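Local atomic coordinates of 3-deoxy-manno-octulosonate cytidylyltransferase (Escherichia coli, PDB entry 1GQC), a protein that catalyses the coupling of the eight-carbon sugar acid Kdo to CTP, giving CMP-Kdo and diphosphate, probably to supply bacterial lipopolysaccharide synthesis. Residues A3-P8 against I93-D98; V122-H127 against G174-R179; V140-N145 against R168-V173. All blocks are in the same frame, centred on the assembly; numbering follows the deposited sequence.

Contact 1: residues A3-P8 against I93-D98; sequences AVIVIP and INLQGD. With MG (magnesium ion), chain C; CMK (cytidine 5'-monophosphate 3-deoxy-beta-D-gulo-oct-2-ulo-pyranosonic acid), chain D.
Chi1 of -73° in Ile-5 turns its CG1 beside its backbone N, where it meets CB of Ile-93 at 3.8 Å, and swings CG2 the other way, beside the carbonyl carbon, to 3.6 Å from CD1 of Leu-95. Ile-7 has the same rotamer about chi1, and its CG1 packs on CB of Leu-95 at 4.0 Å. These branched aliphatic chains suit a buried strand roofed by helix 29-38, which covers Ile-5, Ile-7 and Leu-95. Beneath them, three backbone bonds, Ile-93 N to Val-4 O, Val-6 N to Ile-93 O and Leu-95 N to Val-6 O, fix the parallel register. Past Asn-94 the regular strand pairing ends. Asn-94 lays OD1 beside the Pro-8 ring, 3.3 Å from CD, while its ND2 bonds Tyr-178. Pro-8 O and Gly-97 N make weak hydrogen bonds to O3' of the ligand's ribose. Gln-96 OE1 and Asp-98 OD1, each 2.6 Å from the magnesium ion, share it with the ligand's phosphate oxygen O1A and two waters; Gln-96 NE2 bonds Gly-174 O, fixing the amide's rotation. Neighbouring parallel strands that carry nucleotide and metal ligands at or just past their C-terminal ends are typical of the Rossmann-like core of GT-A-type nucleotidyltransferases.

Contact 2: residues V122-H127 against G174-R179; sequences VATLCH and GIYAYR. With CMK (cytidine 5'-monophosphate 3-deoxy-beta-D-gulo-oct-2-ulo-pyranosonic acid), chain D.
Thr-124 reaches across to Ile-175 with its hydroxyl, OG1 donating to the carbonyl O at 2.6 Å. Its chi1 of -171° makes this possible, because OG1 then lies beside the threonine's own carbonyl carbon and close to the opposing strand. A threonine serves well here: beta-branched, it suits a strand, and its hydroxyl supplies a donor for Ile-175 O. The same OG1 has a second partner in the ring nitrogen NE2 of His-172. One residue back, Ala-123 pairs with Ala-177 as an antiparallel hydrogen-bonded pair in which each N-H meets the other's O at 2.9 Å; Ala-177 O takes its donor in the carbonyl plane, and Ala-123 O takes its own tilted 18° from it.

On the face of Val-122, Thr-124, Tyr-176 and Tyr-178, the valine lies side by side with Tyr-178, CG2 to CD1 at 3.8 Å. The Tyr-178 hydroxyl is bonded to Thr-77 on helix 76-84. Tyr-176 meets the ligand with the edge of its ring, and its OH donates to O5 of the sugar at 2.9 Å, although the position modelled for that hydroxyl is doubtful. Gly-174, with no side chain, lets its CA come 3.5 Å from the ligand's C8, and its carbonyl O accepts from Gln-96 NE2.

The other face is apolar. Leu-125 CD1 meets Ile-175 CD1 at 3.7 Å, and the two small alanines leave room for Met-114 of helix 104-116, whose Leu-110 packs on both Leu-125 and Ile-175. Within the sheet, strand 122-129 lies between strand 169-179 and the parallel strand 212-216, while the far edge of 169-179 pairs with 91-94.

Contact 3: residues V140-N145 against R168-V173; sequences VKVVVN and RYLKHV. With CMK (cytidine 5'-monophosphate 3-deoxy-beta-D-gulo-oct-2-ulo-pyranosonic acid), chain D.
Val-140 and His-172 touch through CB atoms 4.1 Å apart, and both face the ligand's sugar tail. With CG anti to the backbone N (chi1 177°), the ring of His-172 swings away from the strand pair, and its ND1 lies 2.8 Å from O7 of the sugar, which sits at the ring edge; either atom could donate. Val-140 CG2 lies 3.3 Å from O7, with CG1 beside it, an apolar wall. A water joins Val-140 N, His-172 O and the ligand's O8. A leucine in place of His-172 would probably leave O7 and Thr-124 OG1 without the ring nitrogens they now bond. Behind this first shell, His-172 N donates to Val-140 O at 2.8 Å from above the carbonyl plane, and Val-142 N bonds Leu-170 O at 3.0 Å. The N-to-C directions of the two strand segments differ by 116°, a splayed antiparallel pairing. Farther out Val-142 CG1 rests 3.7 Å from Leu-170 CB, and a second water accepts from Leu-170 N. The His-172 ring also meets those of Phe-153 and Tyr-176, while Val-143 packs on Tyr-152 of the second subunit. This antiparallel strand pair, close to the dimer interface, forms part of the Kdo-binding site.

The three contacts belong to one mixed sheet and all touch the same ligand. Contact 1 closes first along the chain; contact 3 falls within the interval between the two segments of contact 2. Strand 169-179 is the common element: contacts 2 and 3 both use it, and strand 91-94 of contact 1 runs antiparallel beside it, with Asn-94 N probably bonded to Tyr-176 O. The centres of contacts 1 and 2 lie about 11 Å apart, those of contacts 2 and 3 about 12 Å, and those of contacts 1 and 3 about 21 Å. Strand ends of the sheet and the loop after strand 91-94 thus line the ligand from its ribose and magnesium-bound phosphate to the sugar tail.

Contact 1: residues A3-P8 against I93-D98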
loop_
_atom_site.group_PDB
_atom_site.type_symbol
_atom_site.label_atom_id
_atom_site.label_comp_id
_atom_site.label_asym_id
_atom_site.label_seq_id
_atom_site.Cartn_x
_atom_site.Cartn_y
_atom_site.Cartn_z
ATOM N N ALA A 3 -20.077 -18.318 -13.444
ATOM C CA ALA A 3 -18.741 -18.320 -12.871
ATOM C C ALA A 3 -17.997 -19.560 -13.312
ATOM O O ALA A 3 -18.563 -20.654 -13.296
ATOM C CB ALA A 3 -18.824 -18.317 -11.368
ATOM N N VAL A 4 -16.734 -19.408 -13.703
ATOM C CA VAL A 4 -15.930 -20.568 -14.103
ATOM C C VAL A 4 -14.575 -20.501 -13.432
ATOM O O VAL A 4 -14.099 -19.433 -13.057
ATOM C CB VAL A 4 -15.688 -20.679 -15.646
ATOM C CG1 VAL A 4 -17.021 -20.714 -16.404
ATOM C CG2 VAL A 4 -14.800 -19.553 -16.117
ATOM N N ILE A 5 -13.956 -21.660 -13.266
ATOM C CA ILE A 5 -12.640 -21.732 -12.651
ATOM C C ILE A 5 -11.624 -22.136 -13.700
ATOM O O ILE A 5 -11.836 -23.051 -14.484
ATOM C CB ILE A 5 -12.574 -22.777 -11.495
ATOM C CG1 ILE A 5 -13.322 -22.268 -10.272
ATOM C CG2 ILE A 5 -11.125 -23.063 -11.122
ATOM C CD1 ILE A 5 -13.546 -23.346 -9.234
ATOM N N VAL A 6 -10.506 -21.434 -13.700
ATOM C CA VAL A 6 -9.441 -21.730 -14.627
ATOM C C VAL A 6 -8.211 -21.942 -13.782
ATOM O O VAL A 6 -7.873 -21.118 -12.931
ATOM C CB VAL A 6 -9.205 -20.566 -15.608
ATOM C CG1 VAL A 6 -8.095 -20.919 -16.594
ATOM C CG2 VAL A 6 -10.464 -20.288 -16.362
ATOM N N ILE A 7 -7.553 -23.066 -14.001
ATOM C CA ILE A 7 -6.339 -23.388 -13.261
ATOM C C ILE A 7 -5.074 -23.356 -14.135
ATOM O O ILE A 7 -4.797 -24.292 -14.895
ATOM C CB ILE A 7 -6.442 -24.780 -12.640
ATOM C CG1 ILE A 7 -7.755 -24.884 -11.837
ATOM C CG2 ILE A 7 -5.167 -25.078 -11.836
ATOM C CD1 ILE A 7 -8.179 -26.300 -11.519
ATOM N N PRO A 8 -4.290 -22.273 -14.033
ATOM C CA PRO A 8 -3.047 -22.116 -14.800
ATOM C C PRO A 8 -2.053 -23.216 -14.426
ATOM O O PRO A 8 -1.804 -23.453 -13.251
ATOM C CB PRO A 8 -2.523 -20.752 -14.349
ATOM C CG PRO A 8 -3.737 -20.005 -13.935
ATOM C CD PRO A 8 -4.562 -21.072 -13.225
ATOM N N ILE A 93 -12.390 -17.349 -11.825
ATOM C CA ILE A 93 -11.634 -17.668 -10.629
ATOM C C ILE A 93 -10.336 -18.334 -11.032
ATOM O O ILE A 93 -10.327 -19.359 -11.723
ATOM C CB ILE A 93 -12.403 -18.616 -9.738
ATOM C CG1 ILE A 93 -13.637 -17.894 -9.196
ATOM C CG2 ILE A 93 -11.512 -19.127 -8.624
ATOM C CD1 ILE A 93 -14.585 -18.794 -8.395
ATOM N N ASN A 94 -9.239 -17.727 -10.601
ATOM C CA ASN A 94 -7.905 -18.221 -10.894
ATOM C C ASN A 94 -7.469 -19.043 -9.675
ATOM O O ASN A 94 -7.294 -18.499 -8.596
ATOM C CB ASN A 94 -6.970 -17.007 -11.136
ATOM C CG ASN A 94 -5.516 -17.392 -11.384
ATOM O OD1 ASN A 94 -5.107 -18.527 -11.158
ATOM N ND2 ASN A 94 -4.721 -16.421 -11.836
ATOM N N LEU A 95 -7.346 -20.354 -9.848
ATOM C CA LEU A 95 -6.904 -21.246 -8.771
ATOM C C LEU A 95 -5.515 -21.743 -9.099
ATOM O O LEU A 95 -5.323 -22.322 -10.160
ATOM C CB LEU A 95 -7.794 -22.486 -8.664
ATOM C CG LEU A 95 -9.077 -22.487 -7.865
ATOM C CD1 LEU A 95 -9.685 -23.885 -7.911
ATOM C CD2 LEU A 95 -8.775 -22.105 -6.433
ATOM N N GLN A 96 -4.560 -21.565 -8.195
ATOM C CA GLN A 96 -3.195 -22.022 -8.451
ATOM C C GLN A 96 -3.093 -23.526 -8.614
ATOM O O GLN A 96 -3.704 -24.270 -7.856
ATOM C CB GLN A 96 -2.284 -21.540 -7.340
ATOM C CG GLN A 96 -2.152 -20.046 -7.376
ATOM C CD GLN A 96 -1.015 -19.532 -6.531
ATOM O OE1 GLN A 96 0.056 -20.135 -6.465
ATOM N NE2 GLN A 96 -1.230 -18.392 -5.896
ATOM N N GLY A 97 -2.329 -23.967 -9.611
ATOM C CA GLY A 97 -2.185 -25.393 -9.863
ATOM C C GLY A 97 -1.206 -26.101 -8.939
ATOM O O GLY A 97 -1.037 -27.324 -9.040
ATOM N N ASP A 98 -0.566 -25.340 -8.041
ATOM C CA ASP A 98 0.405 -25.901 -7.098
ATOM C C ASP A 98 0.021 -25.856 -5.605
ATOM O O ASP A 98 0.879 -26.035 -4.740
ATOM C CB ASP A 98 1.793 -25.254 -7.283
ATOM C CG ASP A 98 1.802 -23.749 -7.014
ATOM O OD1 ASP A 98 1.121 -23.286 -6.078
ATOM O OD2 ASP A 98 2.521 -23.020 -7.733
HETATM MG MG MG C . 2.382 -20.994 -5.746
HETATM N N1C CMK D . 2.083 -19.070 -14.106
HETATM C C2C CMK D . 1.743 -19.040 -15.428
HETATM N N3C CMK D . 2.590 -18.320 -16.373
HETATM C C4C CMK D . 3.671 -17.697 -16.010
HETATM C C5C CMK D . 4.022 -17.745 -14.563
HETATM C C6C CMK D . 3.232 -18.412 -13.693
HETATM O O2C CMK D . 0.753 -19.588 -15.878
HETATM N N4C CMK D . 4.430 -17.048 -16.857
HETATM C "C1'" CMK D . 1.226 -19.786 -13.140
HETATM C "C2'" CMK D . 1.967 -20.780 -12.217
HETATM O "O2'" CMK D . 2.216 -22.012 -12.919
HETATM C "C3'" CMK D . 1.024 -20.914 -11.014
HETATM C "C4'" CMK D . 0.270 -19.563 -11.016
HETATM O "O4'" CMK D . 0.589 -18.899 -12.232
HETATM O "O3'" CMK D . 0.055 -21.976 -11.202
HETATM C "C5'" CMK D . 0.628 -18.606 -9.863
HETATM O "O5'" CMK D . 2.027 -18.440 -9.696
HETATM P PA CMK D . 2.986 -18.497 -8.426
HETATM O O1A CMK D . 3.103 -19.871 -7.835
HETATM O O2A CMK D . 4.349 -18.039 -8.835
HETATM O O6 CMK D . 1.489 -15.737 -6.102
HETATM C C2 CMK D . 2.531 -16.122 -7.044
HETATM O O2 CMK D . 2.431 -17.521 -7.301
HETATM C C3 CMK D . 2.406 -15.289 -8.368
HETATM C C4 CMK D . 2.441 -13.773 -8.030
HETATM O O4 CMK D . 2.338 -13.029 -9.249
HETATM C C5 CMK D . 1.252 -13.449 -7.044
HETATM C C6 CMK D . 1.457 -14.314 -5.744
HETATM C C7 CMK D . 0.328 -14.068 -4.714
HETATM C C1 CMK D . 3.929 -16.039 -6.370
HETATM O O1X CMK D . 4.097 -16.792 -5.297
HETATM O O1Y CMK D . 4.844 -15.351 -6.781
HETATM O O5 CMK D . -0.024 -13.782 -7.642
HETATM C C8 CMK D . 0.203 -15.246 -3.689
HETATM O O8 CMK D . 1.503 -15.562 -3.178
HETATM O O7 CMK D . 0.623 -12.851 -4.009
HETATM O O HOH W 1 4.471 -20.526 -4.915
HETATM O O HOH W 2 2.135 -19.141 -3.998
#

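Contact 2: residues V122-H127 against G174-R179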
loop_
_atom_site.group_PDB
_atom_site.type_symbol
_atom_site.label_atom_id
_atom_site.label_comp_id
_atom_site.label_asym_id
_atom_site.label_seq_id
_atom_site.Cartn_x
_atom_site.Cartn_y
_atom_site.Cartn_z
ATOM N N VAL A 122 -12.207 -7.270 -8.254
ATOM C CA VAL A 122 -11.414 -8.440 -7.957
ATOM C C VAL A 122 -11.512 -8.767 -6.477
ATOM O O VAL A 122 -11.588 -7.862 -5.623
ATOM C CB VAL A 122 -9.932 -8.195 -8.313
ATOM C CG1 VAL A 122 -9.067 -9.345 -7.839
ATOM C CG2 VAL A 122 -9.793 -8.011 -9.821
ATOM N N ALA A 123 -11.520 -10.067 -6.185
ATOM C CA ALA A 123 -11.563 -10.546 -4.820
ATOM C C ALA A 123 -10.459 -11.584 -4.639
ATOM O O ALA A 123 -10.095 -12.276 -5.589
ATOM C CB ALA A 123 -12.913 -11.166 -4.537
ATOM N N THR A 124 -9.922 -11.691 -3.429
ATOM C CA THR A 124 -8.883 -12.675 -3.146
ATOM C C THR A 124 -8.996 -13.092 -1.678
ATOM O O THR A 124 -9.838 -12.560 -0.948
ATOM C CB THR A 124 -7.468 -12.125 -3.423
ATOM O OG1 THR A 124 -6.529 -13.201 -3.331
ATOM C CG2 THR A 124 -7.082 -11.028 -2.397
ATOM N N LEU A 125 -8.145 -14.032 -1.257
ATOM C CA LEU A 125 -8.143 -14.561 0.107
ATOM C C LEU A 125 -6.887 -14.248 0.950
ATOM O O LEU A 125 -5.807 -14.007 0.410
ATOM C CB LEU A 125 -8.314 -16.075 0.037
ATOM C CG LEU A 125 -9.576 -16.673 -0.577
ATOM C CD1 LEU A 125 -9.450 -18.177 -0.574
ATOM C CD2 LEU A 125 -10.793 -16.265 0.224
ATOM N N CYS A 126 -7.038 -14.271 2.275
ATOM C CA CYS A 126 -5.912 -14.023 3.179
ATOM C C CYS A 126 -6.161 -14.683 4.533
ATOM O O CYS A 126 -7.300 -14.924 4.885
ATOM C CB CYS A 126 -5.735 -12.527 3.398
ATOM S SG CYS A 126 -7.083 -11.804 4.332
ATOM N N HIS A 127 -5.109 -14.960 5.301
ATOM C CA HIS A 127 -5.293 -15.551 6.628
ATOM C C HIS A 127 -4.180 -15.132 7.592
ATOM O O HIS A 127 -3.052 -14.896 7.176
ATOM C CB HIS A 127 -5.399 -17.080 6.532
ATOM C CG HIS A 127 -4.086 -17.775 6.365
ATOM N ND1 HIS A 127 -3.133 -17.808 7.358
ATOM C CD2 HIS A 127 -3.580 -18.483 5.327
ATOM C CE1 HIS A 127 -2.095 -18.510 6.941
ATOM N NE2 HIS A 127 -2.340 -18.930 5.710
ATOM N N GLY A 174 -2.897 -16.833 -2.747
ATOM C CA GLY A 174 -2.971 -16.559 -4.176
ATOM C C GLY A 174 -4.135 -17.033 -5.027
ATOM O O GLY A 174 -3.929 -17.560 -6.116
ATOM N N ILE A 175 -5.359 -16.851 -4.559
ATOM C CA ILE A 175 -6.525 -17.257 -5.334
ATOM C C ILE A 175 -7.209 -15.967 -5.721
ATOM O O ILE A 175 -7.322 -15.066 -4.893
ATOM C CB ILE A 175 -7.521 -18.068 -4.510
ATOM C CG1 ILE A 175 -6.854 -19.332 -3.992
ATOM C CG2 ILE A 175 -8.741 -18.398 -5.353
ATOM C CD1 ILE A 175 -7.788 -20.232 -3.205
ATOM N N TYR A 176 -7.661 -15.866 -6.967
ATOM C CA TYR A 176 -8.327 -14.652 -7.390
ATOM C C TYR A 176 -9.655 -14.899 -8.109
ATOM O O TYR A 176 -9.853 -15.905 -8.799
ATOM C CB TYR A 176 -7.440 -13.826 -8.327
ATOM C CG TYR A 176 -6.080 -13.417 -7.812
ATOM C CD1 TYR A 176 -4.941 -14.138 -8.165
ATOM C CD2 TYR A 176 -5.912 -12.241 -7.078
ATOM C CE1 TYR A 176 -3.671 -13.697 -7.825
ATOM C CE2 TYR A 176 -4.646 -11.786 -6.727
ATOM C CZ TYR A 176 -3.522 -12.517 -7.107
ATOM O OH TYR A 176 -2.251 -12.078 -6.803
ATOM N N ALA A 177 -10.559 -13.946 -7.943
ATOM C CA ALA A 177 -11.841 -13.970 -8.611
ATOM C C ALA A 177 -11.912 -12.605 -9.284
ATOM O O ALA A 177 -11.686 -11.584 -8.619
ATOM C CB ALA A 177 -12.944 -14.111 -7.609
ATOM N N TYR A 178 -12.188 -12.580 -10.592
ATOM C CA TYR A 178 -12.293 -11.305 -11.292
ATOM C C TYR A 178 -13.553 -11.190 -12.156
ATOM O O TYR A 178 -14.048 -12.167 -12.712
ATOM C CB TYR A 178 -11.100 -11.035 -12.221
ATOM C CG TYR A 178 -9.807 -11.791 -11.998
ATOM C CD1 TYR A 178 -8.610 -11.105 -11.763
ATOM C CD2 TYR A 178 -9.748 -13.174 -12.155
ATOM C CE1 TYR A 178 -7.398 -11.773 -11.701
ATOM C CE2 TYR A 178 -8.540 -13.859 -12.097
ATOM C CZ TYR A 178 -7.367 -13.153 -11.870
ATOM O OH TYR A 178 -6.173 -13.833 -11.813
ATOM N N ARG A 179 -14.070 -9.975 -12.264
ATOM C CA ARG A 179 -15.205 -9.709 -13.131
ATOM C C ARG A 179 -14.599 -9.874 -14.534
ATOM O O ARG A 179 -13.387 -9.701 -14.716
ATOM C CB ARG A 179 -15.652 -8.257 -12.990
ATOM C CG ARG A 179 -17.106 -8.066 -12.751
ATOM C CD ARG A 179 -17.360 -8.067 -11.277
ATOM N NE ARG A 179 -18.572 -8.803 -10.943
ATOM C CZ ARG A 179 -19.051 -8.923 -9.709
ATOM N NH1 ARG A 179 -18.417 -8.343 -8.687
ATOM N NH2 ARG A 179 -20.156 -9.639 -9.505
HETATM N N1C CMK D . 2.083 -19.070 -14.106
HETATM C C2C CMK D . 1.743 -19.040 -15.428
HETATM N N3C CMK D . 2.590 -18.320 -16.373
HETATM C C4C CMK D . 3.671 -17.697 -16.010
HETATM C C5C CMK D . 4.022 -17.745 -14.563
HETATM C C6C CMK D . 3.232 -18.412 -13.693
HETATM O O2C CMK D . 0.753 -19.588 -15.878
HETATM N N4C CMK D . 4.430 -17.048 -16.857
HETATM C "C1'" CMK D . 1.226 -19.786 -13.140
HETATM C "C2'" CMK D . 1.967 -20.780 -12.217
HETATM O "O2'" CMK D . 2.216 -22.012 -12.919
HETATM C "C3'" CMK D . 1.024 -20.914 -11.014
HETATM C "C4'" CMK D . 0.270 -19.563 -11.016
HETATM O "O4'" CMK D . 0.589 -18.899 -12.232
HETATM O "O3'" CMK D . 0.055 -21.976 -11.202
HETATM C "C5'" CMK D . 0.628 -18.606 -9.863
HETATM O "O5'" CMK D . 2.027 -18.440 -9.696
HETATM P PA CMK D . 2.986 -18.497 -8.426
HETATM O O1A CMK D . 3.103 -19.871 -7.835
HETATM O O2A CMK D . 4.349 -18.039 -8.835
HETATM O O6 CMK D . 1.489 -15.737 -6.102
HETATM C C2 CMK D . 2.531 -16.122 -7.044
HETATM O O2 CMK D . 2.431 -17.521 -7.301
HETATM C C3 CMK D . 2.406 -15.289 -8.368
HETATM C C4 CMK D . 2.441 -13.773 -8.030
HETATM O O4 CMK D . 2.338 -13.029 -9.249
HETATM C C5 CMK D . 1.252 -13.449 -7.044
HETATM C C6 CMK D . 1.457 -14.314 -5.744
HETATM C C7 CMK D . 0.328 -14.068 -4.714
HETATM C C1 CMK D . 3.929 -16.039 -6.370
HETATM O O1X CMK D . 4.097 -16.792 -5.297
HETATM O O1Y CMK D . 4.844 -15.351 -6.781
HETATM O O5 CMK D . -0.024 -13.782 -7.642
HETATM C C8 CMK D . 0.203 -15.246 -3.689
HETATM O O8 CMK D . 1.503 -15.562 -3.178
HETATM O O7 CMK D . 0.623 -12.851 -4.009
#

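Contact 3: residues V140-N145 against R168-V173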
loop_
_atom_site.group_PDB
_atom_site.type_symbol
_atom_site.label_atom_id
_atom_site.label_comp_id
_atom_site.label_asym_id
_atom_site.label_seq_id
_atom_site.Cartn_x
_atom_site.Cartn_y
_atom_site.Cartn_z
ATOM N N VAL A 140 3.769 -14.020 0.534
ATOM C CA VAL A 140 3.329 -12.654 0.270
ATOM C C VAL A 140 2.456 -12.125 1.413
ATOM O O VAL A 140 1.636 -12.853 1.970
ATOM C CB VAL A 140 2.538 -12.553 -1.074
ATOM C CG1 VAL A 140 2.290 -11.077 -1.437
ATOM C CG2 VAL A 140 3.303 -13.235 -2.192
ATOM N N LYS A 141 2.646 -10.862 1.769
ATOM C CA LYS A 141 1.855 -10.255 2.831
ATOM C C LYS A 141 0.849 -9.253 2.266
ATOM O O LYS A 141 1.067 -8.662 1.205
ATOM C CB LYS A 141 2.762 -9.518 3.833
ATOM C CG LYS A 141 3.405 -10.387 4.909
ATOM C CD LYS A 141 4.361 -11.404 4.326
ATOM C CE LYS A 141 5.576 -10.723 3.743
ATOM N NZ LYS A 141 6.605 -11.727 3.437
ATOM N N VAL A 142 -0.254 -9.051 2.973
ATOM C CA VAL A 142 -1.224 -8.076 2.527
ATOM C C VAL A 142 -1.638 -7.216 3.721
ATOM O O VAL A 142 -1.687 -7.725 4.855
ATOM C CB VAL A 142 -2.476 -8.763 1.878
ATOM C CG1 VAL A 142 -3.263 -9.528 2.913
ATOM C CG2 VAL A 142 -3.359 -7.718 1.220
ATOM N N VAL A 143 -1.889 -5.919 3.478
ATOM C CA VAL A 143 -2.332 -4.987 4.530
ATOM C C VAL A 143 -3.651 -4.356 4.069
ATOM O O VAL A 143 -3.733 -3.816 2.956
ATOM C CB VAL A 143 -1.256 -3.916 4.803
ATOM C CG1 VAL A 143 -1.850 -2.742 5.570
ATOM C CG2 VAL A 143 -0.092 -4.557 5.603
ATOM N N VAL A 144 -4.692 -4.433 4.909
ATOM C CA VAL A 144 -6.019 -3.931 4.507
ATOM C C VAL A 144 -6.631 -2.777 5.291
ATOM O O VAL A 144 -6.067 -2.328 6.284
ATOM C CB VAL A 144 -7.039 -5.086 4.491
ATOM C CG1 VAL A 144 -6.544 -6.208 3.558
ATOM C CG2 VAL A 144 -7.255 -5.632 5.909
ATOM N N ASN A 145 -7.763 -2.260 4.816
ATOM C CA ASN A 145 -8.436 -1.180 5.533
ATOM C C ASN A 145 -9.682 -1.736 6.231
ATOM O O ASN A 145 -9.886 -2.956 6.237
ATOM C CB ASN A 145 -8.792 0.007 4.609
ATOM C CG ASN A 145 -9.620 -0.392 3.394
ATOM O OD1 ASN A 145 -10.239 -1.462 3.365
ATOM N ND2 ASN A 145 -9.656 0.491 2.386
ATOM N N ARG A 168 0.214 -7.081 13.319
ATOM C CA ARG A 168 -0.575 -8.283 13.044
ATOM C C ARG A 168 -0.338 -8.559 11.562
ATOM O O ARG A 168 -0.456 -7.661 10.737
ATOM C CB ARG A 168 -2.064 -8.046 13.303
ATOM C CG ARG A 168 -2.548 -8.483 14.680
ATOM C CD ARG A 168 -4.080 -8.645 14.683
ATOM N NE ARG A 168 -4.561 -9.496 13.583
ATOM C CZ ARG A 168 -5.818 -9.925 13.438
ATOM N NH1 ARG A 168 -6.745 -9.585 14.332
ATOM N NH2 ARG A 168 -6.150 -10.700 12.404
ATOM N N TYR A 169 0.014 -9.791 11.225
ATOM C CA TYR A 169 0.287 -10.137 9.840
ATOM C C TYR A 169 -0.772 -10.979 9.130
ATOM O O TYR A 169 -1.359 -11.910 9.696
ATOM C CB TYR A 169 1.659 -10.821 9.756
ATOM C CG TYR A 169 2.780 -9.863 10.084
ATOM C CD1 TYR A 169 3.253 -8.962 9.121
ATOM C CD2 TYR A 169 3.296 -9.773 11.388
ATOM C CE1 TYR A 169 4.199 -7.990 9.439
ATOM C CE2 TYR A 169 4.249 -8.808 11.722
ATOM C CZ TYR A 169 4.695 -7.913 10.740
ATOM O OH TYR A 169 5.604 -6.924 11.056
ATOM N N LEU A 170 -1.032 -10.613 7.882
ATOM C CA LEU A 170 -1.984 -11.332 7.041
ATOM C C LEU A 170 -1.232 -11.875 5.831
ATOM O O LEU A 170 -0.574 -11.124 5.089
ATOM C CB LEU A 170 -3.107 -10.409 6.553
ATOM C CG LEU A 170 -4.129 -9.962 7.595
ATOM C CD1 LEU A 170 -5.175 -9.053 6.944
ATOM C CD2 LEU A 170 -4.775 -11.185 8.229
ATOM N N LYS A 171 -1.298 -13.185 5.635
ATOM C CA LYS A 171 -0.636 -13.787 4.486
ATOM C C LYS A 171 -1.610 -13.803 3.305
ATOM O O LYS A 171 -2.801 -14.056 3.480
ATOM C CB LYS A 171 -0.184 -15.212 4.790
ATOM C CG LYS A 171 -0.105 -16.076 3.535
ATOM C CD LYS A 171 0.443 -17.468 3.799
ATOM C CE LYS A 171 0.473 -18.278 2.495
ATOM N NZ LYS A 171 1.104 -19.625 2.620
ATOM N N HIS A 172 -1.108 -13.528 2.105
ATOM C CA HIS A 172 -1.973 -13.519 0.942
ATOM C C HIS A 172 -2.080 -14.906 0.331
ATOM O O HIS A 172 -1.075 -15.538 -0.020
ATOM C CB HIS A 172 -1.455 -12.584 -0.152
ATOM C CG HIS A 172 -2.284 -12.605 -1.407
ATOM N ND1 HIS A 172 -1.746 -12.410 -2.663
ATOM C CD2 HIS A 172 -3.616 -12.778 -1.596
ATOM C CE1 HIS A 172 -2.708 -12.463 -3.570
ATOM N NE2 HIS A 172 -3.855 -12.686 -2.949
ATOM N N VAL A 173 -3.306 -15.385 0.205
ATOM C CA VAL A 173 -3.540 -16.669 -0.417
ATOM C C VAL A 173 -3.795 -16.355 -1.886
ATOM O O VAL A 173 -4.781 -15.691 -2.228
ATOM C CB VAL A 173 -4.753 -17.366 0.199
ATOM C CG1 VAL A 173 -5.067 -18.640 -0.570
ATOM C CG2 VAL A 173 -4.462 -17.690 1.660
HETATM N N1C CMK D . 2.083 -19.070 -14.106
HETATM C C2C CMK D . 1.743 -19.040 -15.428
HETATM N N3C CMK D . 2.590 -18.320 -16.373
HETATM C C4C CMK D . 3.671 -17.697 -16.010
HETATM C C5C CMK D . 4.022 -17.745 -14.563
HETATM C C6C CMK D . 3.232 -18.412 -13.693
HETATM O O2C CMK D . 0.753 -19.588 -15.878
HETATM N N4C CMK D . 4.430 -17.048 -16.857
HETATM C "C1'" CMK D . 1.226 -19.786 -13.140
HETATM C "C2'" CMK D . 1.967 -20.780 -12.217
HETATM O "O2'" CMK D . 2.216 -22.012 -12.919
HETATM C "C3'" CMK D . 1.024 -20.914 -11.014
HETATM C "C4'" CMK D . 0.270 -19.563 -11.016
HETATM O "O4'" CMK D . 0.589 -18.899 -12.232
HETATM O "O3'" CMK D . 0.055 -21.976 -11.202
HETATM C "C5'" CMK D . 0.628 -18.606 -9.863
HETATM O "O5'" CMK D . 2.027 -18.440 -9.696
HETATM P PA CMK D . 2.986 -18.497 -8.426
HETATM O O1A CMK D . 3.103 -19.871 -7.835
HETATM O O2A CMK D . 4.349 -18.039 -8.835
HETATM O O6 CMK D . 1.489 -15.737 -6.102
HETATM C C2 CMK D . 2.531 -16.122 -7.044
HETATM O O2 CMK D . 2.431 -17.521 -7.301
HETATM C C3 CMK D . 2.406 -15.289 -8.368
HETATM C C4 CMK D . 2.441 -13.773 -8.030
HETATM O O4 CMK D . 2.338 -13.029 -9.249
HETATM C C5 CMK D . 1.252 -13.449 -7.044
HETATM C C6 CMK D . 1.457 -14.314 -5.744
HETATM C C7 CMK D . 0.328 -14.068 -4.714
HETATM C C1 CMK D . 3.929 -16.039 -6.370
HETATM O O1X CMK D . 4.097 -16.792 -5.297
HETATM O O1Y CMK D . 4.844 -15.351 -6.781
HETATM O O5 CMK D . -0.024 -13.782 -7.642
HETATM C C8 CMK D . 0.203 -15.246 -3.689
HETATM O O8 CMK D . 1.503 -15.562 -3.178
HETATM O O7 CMK D . 0.623 -12.851 -4.009
HETATM O O HOH W 3 1.830 -15.964 -0.414
HETATM O O HOH W 4 0.116 -8.608 6.559
HETATM O O HOH W 5 -1.414 -7.192 8.233
#